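Local coordinates for regulator of G-protein signaling 16 (Mus musculus, PDB 3C7L) that speeds GTP hydrolysis by G protein alpha subunits through its RGS domain and so dampens receptor signalling, including phototransduction, at residues 48-53 / 106-111. Sequence-based numbering, arbitrary orientation.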
loop_
_atom_site.group_PDB
_atom_site.type_symbol
_atom_site.label_atom_id
_atom_site.label_comp_id
_atom_site.label_asym_id
_atom_site.label_seq_id
_atom_site.Cartn_x
_atom_site.Cartn_y
_atom_site.Cartn_z
ATOM N N LEU A 48 3.310 -1.089 2.054
ATOM C CA LEU A 48 3.307 0.366 1.981
ATOM C C LEU A 48 3.600 0.861 0.563
ATOM O O LEU A 48 2.995 1.824 0.103
ATOM C CB LEU A 48 4.345 0.940 2.955
ATOM C CG LEU A 48 4.561 2.456 2.917
ATOM C CD1 LEU A 48 3.253 3.182 3.211
ATOM C CD2 LEU A 48 5.624 2.836 3.930
ATOM N N GLU A 49 4.531 0.205 -0.126
ATOM C CA GLU A 49 4.882 0.603 -1.486
ATOM C C GLU A 49 3.686 0.429 -2.412
ATOM O O GLU A 49 3.430 1.262 -3.282
ATOM C CB GLU A 49 6.078 -0.223 -1.979
ATOM C CG GLU A 49 7.339 0.079 -1.177
ATOM C CD GLU A 49 8.520 -0.810 -1.517
ATOM O OE1 GLU A 49 8.353 -1.806 -2.259
ATOM O OE2 GLU A 49 9.623 -0.505 -1.021
ATOM N N PHE A 50 2.946 -0.654 -2.210
ATOM C CA PHE A 50 1.766 -0.934 -3.015
ATOM C C PHE A 50 0.683 0.113 -2.763
ATOM O O PHE A 50 0.075 0.620 -3.706
ATOM C CB PHE A 50 1.227 -2.331 -2.688
ATOM C CG PHE A 50 -0.124 -2.616 -3.278
ATOM C CD1 PHE A 50 -0.332 -2.534 -4.651
ATOM C CD2 PHE A 50 -1.192 -2.964 -2.461
ATOM C CE1 PHE A 50 -1.585 -2.796 -5.200
ATOM C CE2 PHE A 50 -2.441 -3.225 -2.995
ATOM C CZ PHE A 50 -2.642 -3.142 -4.369
ATOM N N TRP A 51 0.445 0.432 -1.492
ATOM C CA TRP A 51 -0.574 1.418 -1.139
ATOM C C TRP A 51 -0.262 2.749 -1.816
ATOM O O TRP A 51 -1.123 3.345 -2.455
ATOM C CB TRP A 51 -0.632 1.606 0.383
ATOM C CG TRP A 51 -1.813 2.417 0.859
ATOM C CD1 TRP A 51 -3.039 1.945 1.219
ATOM C CD2 TRP A 51 -1.874 3.843 1.005
ATOM N NE1 TRP A 51 -3.863 2.985 1.583
ATOM C CE2 TRP A 51 -3.172 4.161 1.458
ATOM C CE3 TRP A 51 -0.955 4.884 0.792
ATOM C CZ2 TRP A 51 -3.579 5.478 1.708
ATOM C CZ3 TRP A 51 -1.360 6.195 1.042
ATOM C CH2 TRP A 51 -2.660 6.477 1.494
ATOM N N LEU A 52 0.975 3.211 -1.686
ATOM C CA LEU A 52 1.390 4.472 -2.299
ATOM C C LEU A 52 1.280 4.428 -3.827
ATOM O O LEU A 52 0.966 5.436 -4.461
ATOM C CB LEU A 52 2.829 4.806 -1.904
ATOM C CG LEU A 52 3.119 5.090 -0.428
ATOM C CD1 LEU A 52 4.615 5.046 -0.206
ATOM C CD2 LEU A 52 2.564 6.448 -0.027
ATOM N N ALA A 53 1.541 3.266 -4.416
ATOM C CA ALA A 53 1.460 3.122 -5.868
ATOM C C ALA A 53 0.015 3.250 -6.332
ATOM O O ALA A 53 -0.249 3.764 -7.421
ATOM C CB ALA A 53 2.032 1.775 -6.296
ATOM N N SER A 106 -11.414 1.680 -10.114
ATOM C CA SER A 106 -11.363 1.181 -8.744
ATOM C C SER A 106 -10.783 -0.229 -8.759
ATOM O O SER A 106 -10.958 -1.000 -7.823
ATOM C CB SER A 106 -12.766 1.178 -8.129
ATOM O OG SER A 106 -13.628 0.294 -8.823
ATOM N N CYS A 107 -10.079 -0.534 -9.846
ATOM C CA CYS A 107 -9.449 -1.826 -10.077
ATOM C C CYS A 107 -8.758 -2.436 -8.856
ATOM O O CYS A 107 -8.946 -3.614 -8.544
ATOM C CB CYS A 107 -8.437 -1.683 -11.219
ATOM S SG CYS A 107 -7.537 -3.175 -11.599
ATOM N N PHE A 108 -7.969 -1.624 -8.165
ATOM C CA PHE A 108 -7.213 -2.085 -7.004
ATOM C C PHE A 108 -7.828 -1.813 -5.627
ATOM O O PHE A 108 -7.208 -2.117 -4.607
ATOM C CB PHE A 108 -5.816 -1.463 -7.044
ATOM C CG PHE A 108 -5.048 -1.772 -8.298
ATOM C CD1 PHE A 108 -4.576 -3.053 -8.542
ATOM C CD2 PHE A 108 -4.785 -0.771 -9.232
ATOM C CE1 PHE A 108 -3.850 -3.333 -9.694
ATOM C CE2 PHE A 108 -4.061 -1.042 -10.385
ATOM C CZ PHE A 108 -3.591 -2.325 -10.618
ATOM N N ASP A 109 -9.032 -1.250 -5.587
ATOM C CA ASP A 109 -9.686 -0.929 -4.314
ATOM C C ASP A 109 -9.698 -2.023 -3.247
ATOM O O ASP A 109 -9.286 -1.787 -2.106
ATOM C CB ASP A 109 -11.121 -0.461 -4.565
ATOM C CG ASP A 109 -11.193 0.990 -4.986
ATOM O OD1 ASP A 109 -10.212 1.493 -5.580
ATOM O OD2 ASP A 109 -12.239 1.624 -4.738
ATOM N N VAL A 110 -10.163 -3.214 -3.596
ATOM C CA VAL A 110 -10.218 -4.282 -2.610
ATOM C C VAL A 110 -8.819 -4.679 -2.142
ATOM O O VAL A 110 -8.590 -4.853 -0.947
ATOM C CB VAL A 110 -10.971 -5.511 -3.161
ATOM C CG1 VAL A 110 -11.075 -6.581 -2.093
ATOM C CG2 VAL A 110 -12.368 -5.096 -3.605
ATOM N N ALA A 111 -7.885 -4.804 -3.081
ATOM C CA ALA A 111 -6.510 -5.166 -2.742
ATOM C C ALA A 111 -5.874 -4.112 -1.838
ATOM O O ALA A 111 -5.230 -4.453 -0.848
ATOM C CB ALA A 111 -5.676 -5.327 -4.009
#
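F50, reaching out from helix 45-57, meets F108 and A111 where the chain turns into helix 109-128. A type I beta turn from S106 to D109, closed by the 3.0 Å bond from D109 N to S106 O, sets up this approach. C107 lies within the turn; its SG lies over one face of the F108 ring, 4.0 Å above the plane and over its centre. F108 directs its CB toward F50, whose CZ lies 4.5 Å from it, a loose apolar touch made by the methylene group. The first side-chain bond of D109 points away from the segment of F50. One residue after V110, A111 brings the methyl group CB to 3.8 Å from F50 CZ. The A111 carbonyl lies at the edge of the F50 ring, near its plane, with O 3.7 Å from F50 CE2; the hydrogen bond of that O is with T115 OG1, one turn further along the helix. F50 gets there with CG anti to its backbone N (chi1 169°), which carries the ring out from its own helix. No hydrogen bond joins the two segments: the contact is small, buried and mainly apolar, part of the core of the all-helical RGS domain. Helix 63-78 adds I73, which touches both phenylalanines, and I78 beside F50; F57 meets F108 edge-to-face, T96 of helix 90-101 packs on F108, and T115 continues the contact with F50 along helix 109-128.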